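Local coordinates for putative protein-disulfide isomerase (Pseudomonas syringae pv. tomato, PDB 3GN3) that probably acts as a thiol-disulfide oxidoreductase or isomerase of the DsbA family, although its function in the cell has not been established, at residues Glu19-Pro24 against Lys145-Asn150; Phe33-Asp38 against Ser175-Asp180; His60-Val65 against Asn113-Arg118. One frame throughout, in Å; residues are numbered along the deposited sequence.

Interaction 1: residues Glu19-Pro24 against Lys145-Asn150; sequences EVFLEP and KYARQN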
# COMPACT_ATOMS: atom_id res chain seq x y z
N GLU A 19 9.55 -13.80 -5.07
CA GLU A 19 8.27 -13.61 -5.75
C GLU A 19 8.40 -12.63 -6.89
O GLU A 19 9.02 -11.57 -6.73
CB GLU A 19 7.20 -13.15 -4.78
CG GLU A 19 7.03 -14.10 -3.63
CD GLU A 19 6.00 -13.63 -2.65
OE1 GLU A 19 4.79 -13.72 -2.96
OE2 GLU A 19 6.41 -13.15 -1.58
N VAL A 20 7.84 -12.99 -8.04
CA VAL A 20 7.94 -12.14 -9.22
C VAL A 20 6.55 -11.90 -9.80
O VAL A 20 5.82 -12.86 -10.09
CB VAL A 20 8.81 -12.79 -10.33
CG1 VAL A 20 9.14 -11.76 -11.39
CG2 VAL A 20 10.09 -13.37 -9.75
N PHE A 21 6.22 -10.62 -9.97
CA PHE A 21 4.92 -10.20 -10.48
C PHE A 21 5.05 -10.00 -11.96
O PHE A 21 5.86 -9.18 -12.41
CB PHE A 21 4.44 -8.92 -9.78
CG PHE A 21 4.02 -9.13 -8.35
CD1 PHE A 21 2.67 -9.35 -8.04
CD2 PHE A 21 4.97 -9.17 -7.32
CE1 PHE A 21 2.26 -9.58 -6.71
CE2 PHE A 21 4.58 -9.40 -5.98
CZ PHE A 21 3.22 -9.60 -5.68
N LEU A 22 4.26 -10.73 -12.72
CA LEU A 22 4.41 -10.72 -14.17
C LEU A 22 3.09 -10.41 -14.86
O LEU A 22 2.04 -10.94 -14.49
CB LEU A 22 4.98 -12.06 -14.66
CG LEU A 22 6.35 -12.55 -14.16
CD1 LEU A 22 6.53 -14.06 -14.46
CD2 LEU A 22 7.52 -11.73 -14.75
N GLU A 23 3.16 -9.52 -15.85
CA GLU A 23 2.07 -9.35 -16.80
C GLU A 23 2.44 -10.21 -18.02
O GLU A 23 3.46 -9.96 -18.66
CB GLU A 23 1.89 -7.85 -17.17
CG GLU A 23 1.25 -7.54 -18.53
CD GLU A 23 -0.16 -8.12 -18.70
OE1 GLU A 23 -1.06 -7.83 -17.86
OE2 GLU A 23 -0.37 -8.86 -19.70
N PRO A 24 1.61 -11.22 -18.33
CA PRO A 24 1.95 -12.23 -19.37
C PRO A 24 2.26 -11.68 -20.76
O PRO A 24 2.97 -12.35 -21.53
CB PRO A 24 0.70 -13.12 -19.43
CG PRO A 24 -0.09 -12.79 -18.18
CD PRO A 24 0.23 -11.38 -17.83
N LYS A 145 -5.75 -8.97 -5.68
CA LYS A 145 -5.81 -8.54 -4.30
C LYS A 145 -4.41 -8.53 -3.62
O LYS A 145 -4.05 -7.60 -2.88
CB LYS A 145 -6.82 -9.41 -3.55
CG LYS A 145 -7.35 -8.81 -2.30
CD LYS A 145 -8.40 -9.70 -1.69
CE LYS A 145 -8.64 -9.35 -0.22
NZ LYS A 145 -9.93 -9.93 0.26
N TYR A 146 -3.61 -9.56 -3.88
CA TYR A 146 -2.31 -9.70 -3.25
C TYR A 146 -1.35 -8.64 -3.80
O TYR A 146 -0.61 -7.98 -3.03
CB TYR A 146 -1.78 -11.12 -3.47
CG TYR A 146 -0.47 -11.45 -2.79
CD1 TYR A 146 -0.41 -11.65 -1.41
CD2 TYR A 146 0.69 -11.57 -3.53
CE1 TYR A 146 0.81 -11.96 -0.78
CE2 TYR A 146 1.91 -11.87 -2.93
CZ TYR A 146 1.96 -12.07 -1.56
OH TYR A 146 3.18 -12.39 -0.99
N ALA A 147 -1.40 -8.47 -5.12
CA ALA A 147 -0.63 -7.44 -5.83
C ALA A 147 -0.95 -6.04 -5.28
O ALA A 147 -0.04 -5.31 -4.82
CB ALA A 147 -0.91 -7.52 -7.33
N ARG A 148 -2.22 -5.67 -5.32
CA ARG A 148 -2.70 -4.42 -4.74
C ARG A 148 -2.29 -4.19 -3.28
O ARG A 148 -1.86 -3.09 -2.93
CB ARG A 148 -4.21 -4.30 -4.92
CG ARG A 148 -4.58 -4.14 -6.37
CD ARG A 148 -6.05 -4.36 -6.58
NE ARG A 148 -6.44 -4.02 -7.94
CZ ARG A 148 -7.66 -4.17 -8.45
NH1 ARG A 148 -8.65 -4.69 -7.73
NH2 ARG A 148 -7.88 -3.80 -9.70
N GLN A 149 -2.39 -5.21 -2.43
CA GLN A 149 -2.02 -5.05 -1.01
C GLN A 149 -0.53 -4.71 -0.86
O GLN A 149 -0.13 -3.96 0.05
CB GLN A 149 -2.34 -6.30 -0.21
CG GLN A 149 -2.22 -6.12 1.29
CD GLN A 149 -2.40 -7.44 2.05
OE1 GLN A 149 -3.53 -7.96 2.14
NE2 GLN A 149 -1.31 -7.99 2.58
N ASN A 150 0.26 -5.26 -1.77
CA ASN A 150 1.70 -5.03 -1.78
C ASN A 150 2.12 -3.80 -2.59
O ASN A 150 3.31 -3.45 -2.61
CB ASN A 150 2.45 -6.30 -2.18
CG ASN A 150 2.48 -7.33 -1.06
OD1 ASN A 150 3.25 -7.19 -0.10
ND2 ASN A 150 1.60 -8.36 -1.15
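E19 and Y146 supply the polar link between strand 16-22 and helix 137-150. The phenol OH of Y146 donates to the syn lone pair of E19 OE1 at 2.9 Å, and that oxygen lies at the edge of the tyrosine ring, near its plane. The glutamate chain, extended beyond CG, spans the gap to the phenol, and a salt bridge from OE1 to R53 of the adjacent strand probably offsets the buried charge. The chi1 of Y146, -176°, sets CG opposite the backbone N and carries the phenol across to E19.

The apolar part centres on F21. Its CZ meets Y146 CE2 at 3.8 Å, the side chains crossing nearly at right angles, while its CE1 lies 3.7 Å from A147 CA; the small alanine lets the ring come close to the helix backbone.

Within the helix, N150 ND2 donates to Y146 O over 2.9 Å, reaching it from the opposite face to N150 N. The same ND2 sits above the centre of the Y146 ring.

The axes of 19-22 and 145-150 approach to 11.0 Å, with 107° between their N-to-C directions. A central strand covered by a helix is consistent with the thioredoxin fold of DsbA relatives.

Interaction 2: residues Phe33-Asp38 against Ser175-Asp180; sequences FFKLDD and SKWVSD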
# COMPACT_ATOMS: atom_id res chain seq x y z
N PHE A 33 10.62 -13.64 -17.31
CA PHE A 33 9.99 -14.96 -17.28
C PHE A 33 10.95 -16.03 -17.81
O PHE A 33 11.21 -17.03 -17.15
CB PHE A 33 8.68 -14.95 -18.09
CG PHE A 33 8.08 -16.31 -18.27
CD1 PHE A 33 7.47 -16.96 -17.20
CD2 PHE A 33 8.15 -16.96 -19.51
CE1 PHE A 33 6.91 -18.23 -17.36
CE2 PHE A 33 7.58 -18.23 -19.69
CZ PHE A 33 6.96 -18.87 -18.61
N PHE A 34 11.49 -15.78 -19.00
CA PHE A 34 12.50 -16.65 -19.59
C PHE A 34 13.84 -16.75 -18.81
O PHE A 34 14.73 -17.47 -19.25
CB PHE A 34 12.76 -16.28 -21.06
CG PHE A 34 11.64 -16.69 -21.99
CD1 PHE A 34 11.22 -18.03 -22.07
CD2 PHE A 34 11.01 -15.75 -22.80
CE1 PHE A 34 10.18 -18.41 -22.93
CE2 PHE A 34 9.97 -16.13 -23.67
CZ PHE A 34 9.56 -17.47 -23.73
N LYS A 35 13.97 -16.08 -17.67
CA LYS A 35 15.18 -16.23 -16.85
C LYS A 35 14.91 -17.03 -15.58
O LYS A 35 15.84 -17.31 -14.82
CB LYS A 35 15.77 -14.86 -16.49
CG LYS A 35 16.40 -14.11 -17.66
CD LYS A 35 17.23 -12.92 -17.16
CE LYS A 35 17.48 -11.94 -18.29
NZ LYS A 35 18.14 -10.69 -17.81
N LEU A 36 13.67 -17.41 -15.34
CA LEU A 36 13.35 -18.06 -14.08
C LEU A 36 13.91 -19.49 -13.97
O LEU A 36 14.24 -19.94 -12.86
CB LEU A 36 11.86 -17.98 -13.75
CG LEU A 36 11.30 -16.57 -13.53
CD1 LEU A 36 9.77 -16.61 -13.47
CD2 LEU A 36 11.89 -15.87 -12.29
N ASP A 37 14.03 -20.19 -15.10
CA ASP A 37 14.67 -21.52 -15.12
C ASP A 37 16.13 -21.42 -14.67
O ASP A 37 16.52 -22.12 -13.74
CB ASP A 37 14.57 -22.21 -16.48
CG ASP A 37 13.19 -22.84 -16.73
OD1 ASP A 37 12.89 -23.16 -17.90
OD2 ASP A 37 12.41 -23.03 -15.77
N ASP A 38 16.91 -20.54 -15.31
CA ASP A 38 18.29 -20.28 -14.89
C ASP A 38 18.34 -19.91 -13.44
O ASP A 38 19.18 -20.41 -12.70
CB ASP A 38 18.95 -19.10 -15.60
CG ASP A 38 18.81 -19.16 -17.07
OD1 ASP A 38 18.19 -20.13 -17.57
OD2 ASP A 38 19.32 -18.20 -17.71
N SER A 175 22.94 -14.04 -12.41
CA SER A 175 23.94 -14.12 -11.34
C SER A 175 23.80 -12.95 -10.36
O SER A 175 24.12 -13.12 -9.18
CB SER A 175 25.36 -14.19 -11.89
OG SER A 175 25.55 -13.20 -12.88
N LYS A 176 23.32 -11.80 -10.85
CA LYS A 176 22.99 -10.70 -9.93
C LYS A 176 21.77 -11.05 -9.05
O LYS A 176 21.83 -10.85 -7.82
CB LYS A 176 22.80 -9.34 -10.62
CG LYS A 176 22.61 -8.21 -9.63
CD LYS A 176 22.22 -6.90 -10.32
CE LYS A 176 21.48 -5.89 -9.37
NZ LYS A 176 20.01 -6.21 -9.11
N TRP A 177 20.71 -11.60 -9.66
CA TRP A 177 19.56 -12.09 -8.88
C TRP A 177 20.01 -13.05 -7.81
O TRP A 177 19.54 -12.96 -6.68
CB TRP A 177 18.48 -12.77 -9.73
CG TRP A 177 17.79 -11.87 -10.74
CD1 TRP A 177 17.94 -10.50 -10.90
CD2 TRP A 177 16.81 -12.28 -11.71
NE1 TRP A 177 17.12 -10.06 -11.92
CE2 TRP A 177 16.42 -11.12 -12.43
CE3 TRP A 177 16.23 -13.52 -12.04
CZ2 TRP A 177 15.47 -11.17 -13.48
CZ3 TRP A 177 15.27 -13.56 -13.08
CH2 TRP A 177 14.91 -12.39 -13.78
N VAL A 178 20.94 -13.95 -8.16
CA VAL A 178 21.40 -14.96 -7.20
C VAL A 178 22.05 -14.31 -5.96
O VAL A 178 21.72 -14.68 -4.82
CB VAL A 178 22.35 -16.03 -7.86
CG1 VAL A 178 22.63 -17.20 -6.93
CG2 VAL A 178 21.76 -16.53 -9.17
N SER A 179 22.93 -13.32 -6.18
CA SER A 179 23.53 -12.61 -5.02
C SER A 179 22.52 -11.73 -4.29
O SER A 179 22.58 -11.65 -3.07
CB SER A 179 24.73 -11.73 -5.40
OG SER A 179 25.07 -11.86 -6.75
N ASP A 180 21.62 -11.07 -5.04
CA ASP A 180 20.54 -10.27 -4.44
C ASP A 180 19.71 -11.14 -3.51
O ASP A 180 19.44 -10.75 -2.37
CB ASP A 180 19.62 -9.66 -5.50
CG ASP A 180 20.30 -8.59 -6.34
OD1 ASP A 180 21.37 -8.09 -5.93
OD2 ASP A 180 19.75 -8.24 -7.41
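W177 reaches from helix 174-181 to K35 and L36, and apolar contact alone joins the two segments. The benzo end of its indole does the touching: CZ3 comes within 3.7 Å of K35 CB, and CH2 of W177 is 4.1 Å from K35 CD. On the other side of the indole plane, L36 CD2 approaches W177 CZ3 at 4.2 Å. Both side chains run roughly perpendicular to the tryptophan. A long lysine suits a place at the border of the core: its methylene chain, extended beyond CG, packs against the indole and V174, while its ammonium continues to the carbonyl oxygens of S170 and D172. The wide, flat tryptophan fills the interior side, where L39 and F158 also meet it, and its NE1 is satisfied by S169 O.

Hydrogen bonds shape each partner separately. L36 N to F33 O, 3.1 Å, closes a type I turn between helices 27-33 and 36-43; K35 points at W177, and L36 reaches it with its end, CD2. In the other helix, S175 O accepts from both S179 N and S179 OG.

A salt bridge joins residues one turn apart on that helix: K176 NZ meets the syn lone pair of D180 OD2 at 2.7 Å, and D172 is a second partner of the lysine.

Packing of an interrupted first helix against the C-terminal helix is consistent with a thioredoxin-like fold, where these two flank the same face of the sheet.

Interaction 3: residues His60-Val65 against Asn113-Arg118; sequences HMFSGV and NDIIAR
S63 OG is gripped by two groups, the carboxylate oxygen OE1 of E23 and the hydroxyl of S56; in sequence this serine falls between F62 and V65, which touch helix 112-123. The bond from S63 N to H60 O, 2.8 Å, closes a type I turn, and together these bonds probably help fix the start of helix 63-73, where F62 occupies the N-cap position. A small serine can turn into this polar side while its neighbours face the other helix.

The contact itself is wholly apolar. I115 CG1 sits 3.6 Å from the centroid of the F62 ring and only 2° off its normal, a CH-pi contact almost exactly over the face. The branched isoleucine serves two partners: with chi1 at -63°, CG1 is beside the backbone N and over the phenylalanine, whereas I115 CG2 diverges to meet V65 CG1 at 3.7 Å. V65 CG1 also touches I116 CG1, more loosely, at 4.2 Å.

Beta-branched V65, I115 and I116, with the F62 ring just before the helix, thus pack helices 63-73 and 112-123 together. Near the start of helix 63-73, P112 of the third subunit packs on F62. Helix 63-73 lies between the end of strand 16-22, through E23 and P24, and helix 112-123.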
# COMPACT_ATOMS: atom_id res chain seq x y z
N HIS A 60 -2.91 -3.32 -20.96
CA HIS A 60 -2.81 -4.52 -21.80
C HIS A 60 -4.23 -5.14 -21.91
O HIS A 60 -4.63 -5.95 -21.07
CB HIS A 60 -1.80 -5.51 -21.19
CG HIS A 60 -0.37 -5.05 -21.30
ND1 HIS A 60 0.57 -5.73 -22.05
CD2 HIS A 60 0.26 -3.97 -20.79
CE1 HIS A 60 1.72 -5.08 -21.99
NE2 HIS A 60 1.56 -4.01 -21.24
N MET A 61 -4.98 -4.75 -22.94
CA MET A 61 -6.45 -4.93 -22.96
C MET A 61 -6.98 -6.38 -22.97
O MET A 61 -8.10 -6.64 -22.51
CB MET A 61 -7.12 -4.05 -24.04
CG MET A 61 -7.16 -2.54 -23.68
SD MET A 61 -7.76 -1.34 -24.92
CE MET A 61 -6.73 -1.65 -26.35
N PHE A 62 -6.17 -7.32 -23.45
CA PHE A 62 -6.58 -8.72 -23.34
C PHE A 62 -5.99 -9.43 -22.12
O PHE A 62 -6.04 -10.66 -22.03
CB PHE A 62 -6.31 -9.50 -24.65
CG PHE A 62 -7.48 -9.51 -25.61
CD1 PHE A 62 -7.33 -9.07 -26.91
CD2 PHE A 62 -8.73 -9.96 -25.20
CE1 PHE A 62 -8.41 -9.07 -27.82
CE2 PHE A 62 -9.83 -9.97 -26.08
CZ PHE A 62 -9.66 -9.52 -27.40
N SER A 63 -5.49 -8.66 -21.16
CA SER A 63 -4.82 -9.25 -20.01
C SER A 63 -5.76 -10.13 -19.19
O SER A 63 -5.38 -11.23 -18.76
CB SER A 63 -4.19 -8.17 -19.13
OG SER A 63 -3.57 -8.74 -17.99
N GLY A 64 -6.97 -9.63 -18.94
CA GLY A 64 -7.95 -10.37 -18.15
C GLY A 64 -8.31 -11.74 -18.73
O GLY A 64 -8.43 -12.72 -17.99
N VAL A 65 -8.45 -11.80 -20.05
CA VAL A 65 -8.72 -13.05 -20.74
C VAL A 65 -7.51 -13.96 -20.53
O VAL A 65 -7.64 -15.10 -20.05
CB VAL A 65 -8.93 -12.85 -22.26
CG1 VAL A 65 -9.10 -14.18 -22.96
CG2 VAL A 65 -10.09 -11.94 -22.53
N ASN A 113 -12.93 -15.44 -27.37
CA ASN A 113 -12.84 -16.80 -27.90
C ASN A 113 -11.70 -16.99 -28.90
O ASN A 113 -11.08 -18.05 -28.90
CB ASN A 113 -14.17 -17.27 -28.48
CG ASN A 113 -15.07 -17.89 -27.43
OD1 ASN A 113 -16.30 -17.82 -27.53
ND2 ASN A 113 -14.47 -18.50 -26.41
N ASP A 114 -11.42 -15.97 -29.72
CA ASP A 114 -10.24 -15.99 -30.60
C ASP A 114 -8.92 -16.15 -29.82
O ASP A 114 -8.10 -17.02 -30.14
CB ASP A 114 -10.18 -14.75 -31.47
CG ASP A 114 -11.31 -14.69 -32.47
OD1 ASP A 114 -11.71 -15.77 -32.97
OD2 ASP A 114 -11.80 -13.57 -32.78
N ILE A 115 -8.76 -15.33 -28.77
CA ILE A 115 -7.61 -15.36 -27.86
C ILE A 115 -7.47 -16.72 -27.18
O ILE A 115 -6.37 -17.28 -27.12
CB ILE A 115 -7.70 -14.19 -26.83
CG1 ILE A 115 -7.62 -12.82 -27.53
CG2 ILE A 115 -6.65 -14.31 -25.72
CD1 ILE A 115 -6.59 -12.70 -28.66
N ILE A 116 -8.58 -17.28 -26.71
CA ILE A 116 -8.53 -18.60 -26.07
C ILE A 116 -8.09 -19.70 -27.03
O ILE A 116 -7.24 -20.53 -26.69
CB ILE A 116 -9.86 -18.98 -25.42
CG1 ILE A 116 -10.17 -18.02 -24.28
CG2 ILE A 116 -9.81 -20.44 -24.92
CD1 ILE A 116 -11.55 -18.23 -23.65
N ALA A 117 -8.68 -19.71 -28.23
CA ALA A 117 -8.32 -20.65 -29.30
C ALA A 117 -6.82 -20.55 -29.65
O ALA A 117 -6.13 -21.57 -29.77
CB ALA A 117 -9.20 -20.41 -30.53
N ARG A 118 -6.35 -19.31 -29.79
CA ARG A 118 -4.95 -18.97 -30.07
C ARG A 118 -3.96 -19.54 -29.03
O ARG A 118 -2.94 -20.15 -29.38
CB ARG A 118 -4.81 -17.45 -30.15
CG ARG A 118 -3.52 -16.97 -30.76
CD ARG A 118 -3.78 -16.33 -32.08
NE ARG A 118 -3.74 -14.87 -32.03
CZ ARG A 118 -4.79 -14.07 -32.09
NH1 ARG A 118 -6.02 -14.56 -32.16
NH2 ARG A 118 -4.63 -12.76 -32.06

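Overall arrangement
Every residue that touches in interactions 1 and 3 is buried, whereas in interaction 2 K35 is partly exposed, at the border of the core. Interaction 1 lies nearest the chain's centre and is the one that includes a strand; interactions 2 and 3 join helical regions on opposite sides of that centre, about 29 Å apart between centres. Interaction 1 alone carries a hydrogen bond between its segments, which fits a carboxylate within the core, whereas the other two rely on apolar packing and keep their polar bonds elsewhere. V20 and L22 of interaction 1 pack on L36 and F33 of interaction 2, and the loop just past its strand borders interaction 3. Interactions 1 and 3 also touch the third subunit.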